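Local coordinates for protein tRNA (guanosine(18)-2'-O)-methyltransferase (Aquifex aeolicus, PDB 1ZJR) that transfers a methyl group from S-adenosyl-L-methionine to the 2'-oxygen of guanosine 18 in a subset of tRNAs, at residues F29-K34 with Y55-E60; H75-I80 with K193-E198; V101-S106 with K142-P147; Q23-V28 with T118-L123. One frame throughout, in Å; residues are numbered along the deposited sequence.

Contact 1 of 4, residues F29-K34 with Y55-E60; sequences FADNVK and YYYHAE
Phe29 lays its ring across the neighbouring strand, CD1 resting 3.7 Å from Tyr55 CB and CE2 3.9 Å from Tyr57 CB. With CG anti to the backbone N (chi1 -168°), the ring spans two residues of that strand, and the carbonyl oxygen of Tyr55 lies over one of its faces, offset to the rim. Tyr55 itself turns away from Phe29 and meets Phe93 edge-to-face, while Pro86 and Leu90 of helix 86-95 also pack on Phe29. The other side of the sheet carries Ala30 and Tyr56. Tyr56 takes the crowded position between backbone N and carbonyl carbon (chi1 75°), from which its ring stands edge-to-face with Phe39 and its hydroxyl bonds Lys62 O. The strands, two of a beta-alpha-beta unit connected by helix 36-49, run parallel: Tyr55 O accepts from Ala30 N at 2.8 Å, and Ala30 O from Tyr57 N at 3.0 Å. Beyond them the chains stay joined. Tyr57 O receives Asn32 N at 2.8 Å and a proton from water 1, which in turn accepts from Val33 N. The Asn32 amide and the His58 ring, planes 50° apart, meet through a weak bond from ND1 to OD1 at 3.4 Å; ND2 of the same amide goes to Glu128. Asp31 lies alongside Tyr57, its carboxylate nearly coplanar with the ring and OD1 3.5 Å from CD1 at the ring edge. Ser133 N holds Asp31 OD2, whereas OD1 is buried with no hydrogen-bonding partner in the model, leaving the carboxylate unevenly satisfied.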
# COMPACT_ATOMS: atom_id res chain seq x y z
N PHE A 29 -2.75 -1.75 3.23
CA PHE A 29 -3.98 -2.52 3.37
C PHE A 29 -5.13 -1.55 3.15
O PHE A 29 -5.27 -0.58 3.90
CB PHE A 29 -4.08 -3.13 4.77
CG PHE A 29 -5.18 -4.16 4.91
CD1 PHE A 29 -4.87 -5.51 4.97
CD2 PHE A 29 -6.52 -3.77 4.94
CE1 PHE A 29 -5.87 -6.48 5.06
CE2 PHE A 29 -7.53 -4.73 5.04
CZ PHE A 29 -7.21 -6.09 5.10
N ALA A 30 -5.94 -1.80 2.12
CA ALA A 30 -7.09 -0.95 1.80
C ALA A 30 -8.32 -1.57 2.45
O ALA A 30 -8.77 -2.65 2.06
CB ALA A 30 -7.27 -0.86 0.29
N ASP A 31 -8.85 -0.88 3.45
CA ASP A 31 -9.99 -1.39 4.19
C ASP A 31 -11.31 -0.83 3.68
O ASP A 31 -11.69 0.28 4.02
CB ASP A 31 -9.84 -1.08 5.68
CG ASP A 31 -11.08 -1.45 6.47
OD1 ASP A 31 -11.73 -2.44 6.11
OD2 ASP A 31 -11.39 -0.75 7.46
N ASN A 32 -11.97 -1.63 2.85
CA ASN A 32 -13.27 -1.27 2.29
C ASN A 32 -13.30 0.06 1.54
O ASN A 32 -14.13 0.93 1.84
CB ASN A 32 -14.32 -1.28 3.40
CG ASN A 32 -15.74 -1.30 2.87
OD1 ASN A 32 -15.98 -1.67 1.72
ND2 ASN A 32 -16.70 -0.90 3.70
N VAL A 33 -12.40 0.22 0.57
CA VAL A 33 -12.39 1.45 -0.23
C VAL A 33 -13.59 1.41 -1.16
O VAL A 33 -13.74 0.49 -1.97
CB VAL A 33 -11.08 1.58 -1.05
CG1 VAL A 33 -11.24 2.64 -2.14
CG2 VAL A 33 -9.94 1.96 -0.12
N LYS A 34 -14.44 2.42 -1.04
CA LYS A 34 -15.67 2.53 -1.81
C LYS A 34 -15.62 2.32 -3.32
O LYS A 34 -15.91 1.23 -3.81
CB LYS A 34 -16.33 3.89 -1.52
CG LYS A 34 -17.73 3.79 -0.93
CD LYS A 34 -18.70 3.13 -1.90
CE LYS A 34 -20.11 3.09 -1.34
NZ LYS A 34 -21.06 2.42 -2.29
N TYR A 55 -2.93 -5.23 0.01
CA TYR A 55 -3.99 -6.16 0.39
C TYR A 55 -5.26 -5.34 0.50
O TYR A 55 -5.20 -4.13 0.76
CB TYR A 55 -3.70 -6.80 1.74
CG TYR A 55 -2.49 -7.71 1.72
CD1 TYR A 55 -1.20 -7.19 1.80
CD2 TYR A 55 -2.63 -9.09 1.60
CE1 TYR A 55 -0.08 -8.02 1.76
CE2 TYR A 55 -1.52 -9.93 1.56
CZ TYR A 55 -0.25 -9.39 1.64
OH TYR A 55 0.85 -10.21 1.59
N TYR A 56 -6.41 -5.97 0.30
CA TYR A 56 -7.66 -5.24 0.40
C TYR A 56 -8.82 -6.11 0.87
O TYR A 56 -8.83 -7.32 0.67
CB TYR A 56 -8.00 -4.59 -0.95
CG TYR A 56 -8.51 -5.55 -2.01
CD1 TYR A 56 -9.88 -5.78 -2.17
CD2 TYR A 56 -7.62 -6.20 -2.87
CE1 TYR A 56 -10.34 -6.64 -3.17
CE2 TYR A 56 -8.08 -7.06 -3.86
CZ TYR A 56 -9.44 -7.27 -4.01
OH TYR A 56 -9.90 -8.10 -5.00
N TYR A 57 -9.78 -5.46 1.52
CA TYR A 57 -10.98 -6.10 2.04
C TYR A 57 -12.13 -5.29 1.47
O TYR A 57 -12.14 -4.07 1.56
CB TYR A 57 -10.96 -5.99 3.57
CG TYR A 57 -12.22 -6.47 4.27
CD1 TYR A 57 -12.94 -5.61 5.10
CD2 TYR A 57 -12.63 -7.80 4.18
CE1 TYR A 57 -14.04 -6.06 5.82
CE2 TYR A 57 -13.74 -8.26 4.90
CZ TYR A 57 -14.43 -7.38 5.72
OH TYR A 57 -15.51 -7.83 6.45
N HIS A 58 -13.11 -5.96 0.86
CA HIS A 58 -14.22 -5.21 0.28
C HIS A 58 -15.58 -5.87 0.49
O HIS A 58 -15.68 -7.08 0.71
CB HIS A 58 -13.97 -4.98 -1.21
CG HIS A 58 -14.98 -4.08 -1.86
ND1 HIS A 58 -15.30 -2.84 -1.35
CD2 HIS A 58 -15.72 -4.23 -2.98
CE1 HIS A 58 -16.20 -2.27 -2.13
NE2 HIS A 58 -16.47 -3.09 -3.13
N ALA A 59 -16.63 -5.05 0.43
CA ALA A 59 -18.00 -5.51 0.62
C ALA A 59 -18.37 -6.65 -0.33
O ALA A 59 -17.86 -6.72 -1.45
CB ALA A 59 -18.96 -4.34 0.43
N GLU A 60 -19.26 -7.53 0.12
CA GLU A 60 -19.70 -8.68 -0.67
C GLU A 60 -18.49 -9.34 -1.31
O GLU A 60 -18.17 -9.08 -2.47
CB GLU A 60 -20.68 -8.24 -1.76
CG GLU A 60 -21.95 -7.58 -1.23
CD GLU A 60 -22.95 -7.30 -2.34
OE1 GLU A 60 -23.47 -8.27 -2.93
OE2 GLU A 60 -23.20 -6.11 -2.61
O HOH W 1 -10.82 -1.91 -0.28

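Contact 2 of 4, residues H75-I80 with K193-E198; sequences HKWVFI and KKWAYE
The carbonyl oxygen of Trp77 is approached by two groups: Arg22 NH2 hydrogen-bonds to it, and Trp195 CH2 presses against it at 3.1 Å. This second indole, sent out from helix 185-200, carries nearly all of the contact. Its CG is anti to the carbonyl carbon (chi1 -76°), which points the six-membered ring at the turn leading into strand 79-82. Lys76 O sits over the centre of one face of the Trp195 indole, its nearest approach being 3.7 Å to Trp195 CE2. Further along, Trp195 CZ3 touches Trp77 CB at 3.8 Å. The two indoles are almost parallel, their planes 9° apart, yet so far slid that they barely overlap, with 5.4 Å between the centroid of the Trp77 five-membered ring and that of the Trp195 six-membered ring. Phe79 completes the cluster: Trp195 CZ2 lies over one face of its ring, offset to the rim and 3.3 Å from Phe79 CE1, while Phe79 CE2 comes within 3.5 Å of Trp195 NE1. Their planes meet at 38°, an oblique pairing. Glu198 OE1 lies in the Trp195 plane at its edge. Leu52 touches both Trp195 and Phe79, and Leu15 and Val18 of helix 7-19 pack on Trp77. Such an aromatic cluster, built on one inserted tryptophan, fastens the C-terminal helix to strand 79-82, at one end of the parallel sheet within this chain of a SPOUT-type methyltransferase, away from the predicted cofactor-binding residues.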
# COMPACT_ATOMS: atom_id res chain seq x y z
N HIS A 75 -1.27 -1.46 -12.11
CA HIS A 75 -1.85 -2.58 -11.38
C HIS A 75 -1.08 -3.87 -11.67
O HIS A 75 -1.27 -4.89 -11.00
CB HIS A 75 -3.31 -2.78 -11.78
CG HIS A 75 -3.49 -3.17 -13.22
ND1 HIS A 75 -3.14 -2.34 -14.26
CD2 HIS A 75 -3.95 -4.31 -13.79
CE1 HIS A 75 -3.38 -2.95 -15.41
NE2 HIS A 75 -3.87 -4.15 -15.15
N LYS A 76 -0.20 -3.82 -12.66
CA LYS A 76 0.57 -4.98 -13.05
C LYS A 76 1.85 -5.22 -12.25
O LYS A 76 2.29 -6.37 -12.13
CB LYS A 76 0.92 -4.89 -14.54
CG LYS A 76 -0.30 -4.85 -15.44
CD LYS A 76 0.09 -4.70 -16.90
CE LYS A 76 -1.14 -4.70 -17.80
NZ LYS A 76 -1.93 -5.96 -17.63
N TRP A 77 2.43 -4.17 -11.68
CA TRP A 77 3.67 -4.35 -10.93
C TRP A 77 3.56 -4.23 -9.41
O TRP A 77 4.55 -3.98 -8.72
CB TRP A 77 4.76 -3.42 -11.48
CG TRP A 77 5.16 -3.76 -12.90
CD1 TRP A 77 4.64 -4.76 -13.67
CD2 TRP A 77 6.14 -3.09 -13.71
NE1 TRP A 77 5.23 -4.75 -14.92
CE2 TRP A 77 6.15 -3.74 -14.96
CE3 TRP A 77 7.00 -2.01 -13.50
CZ2 TRP A 77 6.99 -3.33 -16.01
CZ3 TRP A 77 7.84 -1.61 -14.53
CH2 TRP A 77 7.82 -2.27 -15.77
N VAL A 78 2.35 -4.43 -8.90
CA VAL A 78 2.09 -4.42 -7.46
C VAL A 78 1.25 -5.68 -7.23
O VAL A 78 0.33 -5.95 -8.00
CB VAL A 78 1.26 -3.19 -7.02
CG1 VAL A 78 0.84 -3.33 -5.56
CG2 VAL A 78 2.08 -1.91 -7.20
N PHE A 79 1.59 -6.46 -6.20
CA PHE A 79 0.81 -7.67 -5.90
C PHE A 79 -0.42 -7.22 -5.13
O PHE A 79 -0.31 -6.64 -4.05
CB PHE A 79 1.60 -8.65 -5.03
CG PHE A 79 2.65 -9.42 -5.77
CD1 PHE A 79 3.98 -9.01 -5.75
CD2 PHE A 79 2.31 -10.58 -6.46
CE1 PHE A 79 4.96 -9.74 -6.43
CE2 PHE A 79 3.28 -11.31 -7.14
CZ PHE A 79 4.61 -10.89 -7.12
N ILE A 80 -1.59 -7.48 -5.70
CA ILE A 80 -2.85 -7.10 -5.08
C ILE A 80 -3.56 -8.37 -4.62
O ILE A 80 -3.88 -9.24 -5.43
CB ILE A 80 -3.72 -6.32 -6.09
CG1 ILE A 80 -2.91 -5.15 -6.66
CG2 ILE A 80 -4.98 -5.80 -5.42
CD1 ILE A 80 -3.59 -4.40 -7.79
N LYS A 193 10.28 -13.56 -13.73
CA LYS A 193 9.79 -14.73 -14.44
C LYS A 193 8.28 -14.85 -14.32
O LYS A 193 7.58 -15.04 -15.32
CB LYS A 193 10.45 -16.00 -13.87
CG LYS A 193 11.94 -16.11 -14.17
CD LYS A 193 12.53 -17.38 -13.56
CE LYS A 193 14.00 -17.53 -13.93
NZ LYS A 193 14.83 -16.42 -13.41
N LYS A 194 7.77 -14.74 -13.10
CA LYS A 194 6.34 -14.85 -12.86
C LYS A 194 5.51 -13.82 -13.61
O LYS A 194 4.57 -14.17 -14.34
CB LYS A 194 6.05 -14.74 -11.36
CG LYS A 194 4.59 -14.95 -10.99
CD LYS A 194 4.40 -15.02 -9.48
CE LYS A 194 2.96 -15.33 -9.11
NZ LYS A 194 2.77 -15.50 -7.64
N TRP A 195 5.84 -12.54 -13.45
CA TRP A 195 5.08 -11.50 -14.13
C TRP A 195 5.22 -11.51 -15.64
O TRP A 195 4.28 -11.16 -16.35
CB TRP A 195 5.43 -10.12 -13.55
CG TRP A 195 4.79 -9.89 -12.22
CD1 TRP A 195 3.83 -10.66 -11.63
CD2 TRP A 195 5.04 -8.80 -11.33
NE1 TRP A 195 3.46 -10.11 -10.42
CE2 TRP A 195 4.19 -8.97 -10.21
CE3 TRP A 195 5.90 -7.69 -11.36
CZ2 TRP A 195 4.17 -8.08 -9.13
CZ3 TRP A 195 5.88 -6.80 -10.29
CH2 TRP A 195 5.02 -7.00 -9.19
N ALA A 196 6.39 -11.91 -16.13
CA ALA A 196 6.59 -11.97 -17.57
C ALA A 196 5.69 -13.08 -18.12
O ALA A 196 5.23 -13.03 -19.26
CB ALA A 196 8.05 -12.28 -17.88
N TYR A 197 5.45 -14.08 -17.28
CA TYR A 197 4.61 -15.22 -17.63
C TYR A 197 3.12 -14.86 -17.53
O TYR A 197 2.36 -15.09 -18.46
CB TYR A 197 4.92 -16.40 -16.71
CG TYR A 197 4.07 -17.62 -16.94
CD1 TYR A 197 4.06 -18.28 -18.17
CD2 TYR A 197 3.28 -18.14 -15.91
CE1 TYR A 197 3.29 -19.43 -18.37
CE2 TYR A 197 2.51 -19.29 -16.10
CZ TYR A 197 2.52 -19.93 -17.33
OH TYR A 197 1.77 -21.06 -17.51
N GLU A 198 2.73 -14.30 -16.39
CA GLU A 198 1.34 -13.91 -16.16
C GLU A 198 0.90 -12.80 -17.13
O GLU A 198 -0.27 -12.73 -17.49
CB GLU A 198 1.16 -13.43 -14.72
CG GLU A 198 1.56 -14.46 -13.68
CD GLU A 198 1.31 -13.98 -12.26
OE1 GLU A 198 1.76 -12.86 -11.92
OE2 GLU A 198 0.68 -14.73 -11.49

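Contact 3 of 4, residues V101-S106 with K142-P147; sequences VATWLS and KKIVIP
Strands 101-103 and 142-145 run parallel, 4.7 Å apart at closest approach and crossing at -37°, in the twisted sheet of the knotted SPOUT fold. Their backbones are joined by Ala102 N to Lys142 O (2.9 Å), Ile144 N to Ala102 O (2.8 Å) and Trp104 N to Ile144 O (3.0 Å). Val101, Thr103 and Ile144 share one face; Ile164 of helix 157-174 touches the last two. Ile144 holds CG1 between its backbone N and carbonyl carbon (chi1 59°), which carries CD1 across to Val101 CG1 at 3.7 Å and, more loosely, to Thr103 CG2 at 4.2 Å. Thr103 turns its methyl CG2 to the same patch while OG1 hydrogen-bonds a bound glycerol, probably from the crystallisation liquor. Thr103 and Ile146 are both predicted to bind S-adenosyl-L-methionine, so the end of this strand pair probably forms part of the cofactor pocket. Towards the other face, Trp104 and Lys143 lie side by side and point the same way, Lys143 CD being 4.0 Å from CD1 of the indole. Glu108 OE1 ties their ends together, by a salt bridge with Lys143 NZ and a weak hydrogen bond from Trp104 NE1. Past the last backbone bond the packing is tight: Trp104 O, already hydrogen-bonded with Ser109 OG, has Val145 CG1 only 3.0 Å away.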
# COMPACT_ATOMS: atom_id res chain seq x y z
N VAL A 101 -0.13 0.56 11.33
CA VAL A 101 -0.45 1.98 11.37
C VAL A 101 -1.80 2.20 10.68
O VAL A 101 -1.93 1.97 9.48
CB VAL A 101 0.66 2.78 10.64
CG1 VAL A 101 0.37 4.28 10.69
CG2 VAL A 101 2.01 2.48 11.28
N ALA A 102 -2.79 2.66 11.44
CA ALA A 102 -4.12 2.85 10.87
C ALA A 102 -4.67 4.26 10.96
O ALA A 102 -4.53 4.94 11.98
CB ALA A 102 -5.09 1.88 11.53
N THR A 103 -5.31 4.71 9.89
CA THR A 103 -5.92 6.03 9.86
C THR A 103 -7.19 5.90 10.70
O THR A 103 -8.09 5.14 10.35
CB THR A 103 -6.31 6.44 8.44
OG1 THR A 103 -7.18 5.44 7.88
CG2 THR A 103 -5.07 6.60 7.57
N TRP A 104 -7.25 6.66 11.79
CA TRP A 104 -8.40 6.63 12.69
C TRP A 104 -8.77 8.07 13.01
O TRP A 104 -7.98 8.80 13.61
CB TRP A 104 -8.03 5.84 13.96
CG TRP A 104 -9.14 5.68 14.96
CD1 TRP A 104 -9.22 6.28 16.18
CD2 TRP A 104 -10.32 4.88 14.83
NE1 TRP A 104 -10.38 5.90 16.82
CE2 TRP A 104 -11.08 5.04 16.02
CE3 TRP A 104 -10.82 4.03 13.82
CZ2 TRP A 104 -12.30 4.38 16.23
CZ3 TRP A 104 -12.03 3.38 14.03
CH2 TRP A 104 -12.76 3.56 15.23
N LEU A 105 -9.97 8.47 12.60
CA LEU A 105 -10.44 9.84 12.81
C LEU A 105 -10.87 10.01 14.26
O LEU A 105 -12.01 9.70 14.63
CB LEU A 105 -11.60 10.14 11.86
CG LEU A 105 -11.93 11.61 11.54
CD1 LEU A 105 -10.69 12.31 10.97
CD2 LEU A 105 -13.08 11.66 10.54
N SER A 106 -9.95 10.50 15.08
CA SER A 106 -10.21 10.68 16.50
C SER A 106 -9.21 11.66 17.09
O SER A 106 -8.08 11.77 16.61
CB SER A 106 -10.11 9.34 17.21
OG SER A 106 -10.35 9.47 18.60
N LYS A 142 -0.28 2.08 15.88
CA LYS A 142 -0.36 3.53 15.77
C LYS A 142 -1.69 3.93 15.13
O LYS A 142 -2.15 3.29 14.18
CB LYS A 142 0.78 4.07 14.90
CG LYS A 142 2.18 3.92 15.50
CD LYS A 142 2.38 4.86 16.69
CE LYS A 142 3.80 4.77 17.22
NZ LYS A 142 4.13 3.38 17.65
N LYS A 143 -2.32 4.96 15.68
CA LYS A 143 -3.58 5.49 15.16
C LYS A 143 -3.23 6.89 14.67
O LYS A 143 -2.84 7.74 15.47
CB LYS A 143 -4.64 5.55 16.26
CG LYS A 143 -5.00 4.19 16.84
CD LYS A 143 -6.13 4.29 17.85
CE LYS A 143 -5.77 5.21 19.00
NZ LYS A 143 -6.90 5.33 19.97
N ILE A 144 -3.38 7.14 13.37
CA ILE A 144 -3.00 8.43 12.81
C ILE A 144 -4.07 9.26 12.13
O ILE A 144 -5.09 8.75 11.66
CB ILE A 144 -1.87 8.26 11.78
CG1 ILE A 144 -2.33 7.32 10.66
CG2 ILE A 144 -0.62 7.71 12.47
CD1 ILE A 144 -1.39 7.24 9.46
N VAL A 145 -3.82 10.56 12.08
CA VAL A 145 -4.71 11.50 11.41
C VAL A 145 -3.84 12.48 10.67
O VAL A 145 -2.65 12.64 10.98
CB VAL A 145 -5.59 12.31 12.39
CG1 VAL A 145 -6.68 11.43 12.98
CG2 VAL A 145 -4.73 12.92 13.49
N ILE A 146 -4.42 13.13 9.67
CA ILE A 146 -3.73 14.15 8.89
C ILE A 146 -4.34 15.47 9.36
O ILE A 146 -5.56 15.60 9.42
CB ILE A 146 -3.99 13.96 7.37
CG1 ILE A 146 -3.38 12.63 6.90
CG2 ILE A 146 -3.38 15.13 6.59
CD1 ILE A 146 -3.69 12.29 5.44
N PRO A 147 -3.50 16.46 9.71
CA PRO A 147 -4.04 17.74 10.17
C PRO A 147 -4.97 18.43 9.17
O PRO A 147 -4.67 18.50 7.98
CB PRO A 147 -2.78 18.56 10.47
CG PRO A 147 -1.77 17.99 9.54
CD PRO A 147 -2.03 16.50 9.62

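Contact 4 of 4, residues Q23-V28 with T118-L123; sequences QKDLIV and TKPTVL
Ile27 has CG1 anti to its carbonyl carbon (chi1 -47°), which lays that branch toward Val122 CG2 at 4.1 Å; Val122 has CG1 anti to its backbone N (chi1 173°), which leaves CG2 beside that N and facing Ile27, whose CB is 3.8 Å from Val122 CG2. The two residues pair on one face of the central parallel sheet of the SPOUT fold, where strands 26-28 and 121-123 lie side by side. Tyr53 and Tyr55 of the next strand, with Phe98 from a loop, also pack on Ile27. The reverse face holds Leu26, Val28, Thr121 and Leu123. There Leu26 CD1 reaches Thr121 CB at 4.2 Å, Val28 CG1 lies 3.8 Å from Leu123 O, and Leu165 of helix 157-174 covers both Val28 and Leu123. Lys119 O and Gln99 OE1 both lie within reach of the Thr121 hydroxyl. At the entrance to the pair, a type I turn from Gln23 to Leu26 brings Asp25 beside Pro120, where the modelled spacing is too tight to be trusted in detail. Asp25 OD2 forms a salt bridge with Arg172, and water 2 links it to Thr118 O, 2.6 Å from the water. From this charged end the pair runs into buried apolar residues. Asp25 O accepts from Thr121 N at 3.1 Å, Thr121 O from Ile27 N at 2.8 Å, and finally Ile27 O takes Leu123 N at 2.7 Å, with the donor tilted 22° from the carbonyl plane.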
# COMPACT_ATOMS: atom_id res chain seq x y z
N GLN A 23 10.05 -1.58 -1.90
CA GLN A 23 10.17 -1.68 -0.45
C GLN A 23 9.33 -2.88 -0.01
O GLN A 23 8.15 -2.74 0.29
CB GLN A 23 9.63 -0.40 0.21
CG GLN A 23 10.29 0.87 -0.28
CD GLN A 23 11.77 0.91 0.02
OE1 GLN A 23 12.61 0.87 -0.88
NE2 GLN A 23 12.10 0.97 1.30
N LYS A 24 9.95 -4.06 0.04
CA LYS A 24 9.22 -5.27 0.39
C LYS A 24 8.64 -5.18 1.79
O LYS A 24 7.76 -5.95 2.17
CB LYS A 24 10.15 -6.49 0.31
CG LYS A 24 11.07 -6.64 1.51
CD LYS A 24 11.77 -7.99 1.48
CE LYS A 24 12.51 -8.25 2.79
NZ LYS A 24 13.19 -9.57 2.79
N ASP A 25 9.14 -4.20 2.52
CA ASP A 25 8.83 -3.93 3.91
C ASP A 25 7.67 -2.95 4.19
O ASP A 25 7.15 -2.89 5.31
CB ASP A 25 10.12 -3.38 4.53
CG ASP A 25 10.08 -3.35 6.01
OD1 ASP A 25 9.68 -4.38 6.59
OD2 ASP A 25 10.46 -2.31 6.58
N LEU A 26 7.29 -2.19 3.17
CA LEU A 26 6.21 -1.20 3.32
C LEU A 26 4.94 -1.76 2.68
O LEU A 26 4.81 -1.78 1.45
CB LEU A 26 6.63 0.11 2.64
CG LEU A 26 5.70 1.31 2.79
CD1 LEU A 26 5.46 1.60 4.27
CD2 LEU A 26 6.31 2.51 2.10
N ILE A 27 4.01 -2.21 3.52
CA ILE A 27 2.77 -2.83 3.06
C ILE A 27 1.58 -1.89 3.19
O ILE A 27 1.52 -1.09 4.12
CB ILE A 27 2.44 -4.10 3.90
CG1 ILE A 27 3.69 -4.98 4.04
CG2 ILE A 27 1.29 -4.88 3.27
CD1 ILE A 27 4.24 -5.50 2.73
N VAL A 28 0.63 -2.00 2.27
CA VAL A 28 -0.57 -1.18 2.34
C VAL A 28 -1.79 -2.09 2.38
O VAL A 28 -1.86 -3.09 1.66
CB VAL A 28 -0.71 -0.23 1.12
CG1 VAL A 28 -2.05 0.50 1.18
CG2 VAL A 28 0.43 0.78 1.10
N THR A 118 10.12 3.85 8.43
CA THR A 118 11.29 3.14 7.90
C THR A 118 11.41 1.70 8.40
O THR A 118 12.19 0.92 7.85
CB THR A 118 12.61 3.89 8.24
OG1 THR A 118 12.86 3.83 9.65
CG2 THR A 118 12.52 5.34 7.79
N LYS A 119 10.66 1.36 9.43
CA LYS A 119 10.68 -0.00 9.97
C LYS A 119 9.56 -0.78 9.27
O LYS A 119 8.69 -0.18 8.65
CB LYS A 119 10.41 0.01 11.48
CG LYS A 119 9.10 0.67 11.85
CD LYS A 119 8.76 0.52 13.32
CE LYS A 119 9.71 1.29 14.21
NZ LYS A 119 9.25 1.26 15.63
N PRO A 120 9.57 -2.13 9.37
CA PRO A 120 8.51 -2.92 8.73
C PRO A 120 7.16 -2.35 9.15
O PRO A 120 6.83 -2.31 10.34
CB PRO A 120 8.75 -4.32 9.28
CG PRO A 120 10.26 -4.36 9.38
CD PRO A 120 10.58 -3.00 10.00
N THR A 121 6.38 -1.92 8.16
CA THR A 121 5.10 -1.29 8.42
C THR A 121 3.96 -1.68 7.48
O THR A 121 4.17 -1.86 6.28
CB THR A 121 5.23 0.25 8.29
OG1 THR A 121 6.22 0.72 9.21
CG2 THR A 121 3.89 0.94 8.56
N VAL A 122 2.77 -1.80 8.04
CA VAL A 122 1.58 -2.07 7.24
C VAL A 122 0.71 -0.83 7.45
O VAL A 122 0.26 -0.58 8.56
CB VAL A 122 0.77 -3.31 7.72
CG1 VAL A 122 -0.52 -3.40 6.92
CG2 VAL A 122 1.58 -4.59 7.53
N LEU A 123 0.52 -0.04 6.40
CA LEU A 123 -0.32 1.16 6.49
C LEU A 123 -1.74 0.76 6.12
O LEU A 123 -1.98 0.28 5.01
CB LEU A 123 0.17 2.24 5.51
CG LEU A 123 -0.80 3.42 5.36
CD1 LEU A 123 -0.90 4.17 6.68
CD2 LEU A 123 -0.33 4.35 4.24
O HOH W 2 12.79 -1.56 7.26

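How the contacts relate
Contacts 1, 3 and 4 are parallel strand pairings of one sheet; contact 2 instead seats a helix on its edge strand. Contact 4 is the most buried, and its neighbours extend it both ways: contact 1 prolongs the same strand 26-31, with Phe29 N bonding Leu123 O at 2.8 Å, and Val101 N of contact 3 bonds Val122 O at 3.0 Å. Aliphatic side chains dominate contact 4; contact 3 adds lysines and an indole, contact 1 rests on tyrosines and polar loop ends, and contact 2 on indole packing. Contacts 2 and 3 lie equally far out, on opposite sides of the chain's centre, and contact 3 alone contains predicted cofactor residues.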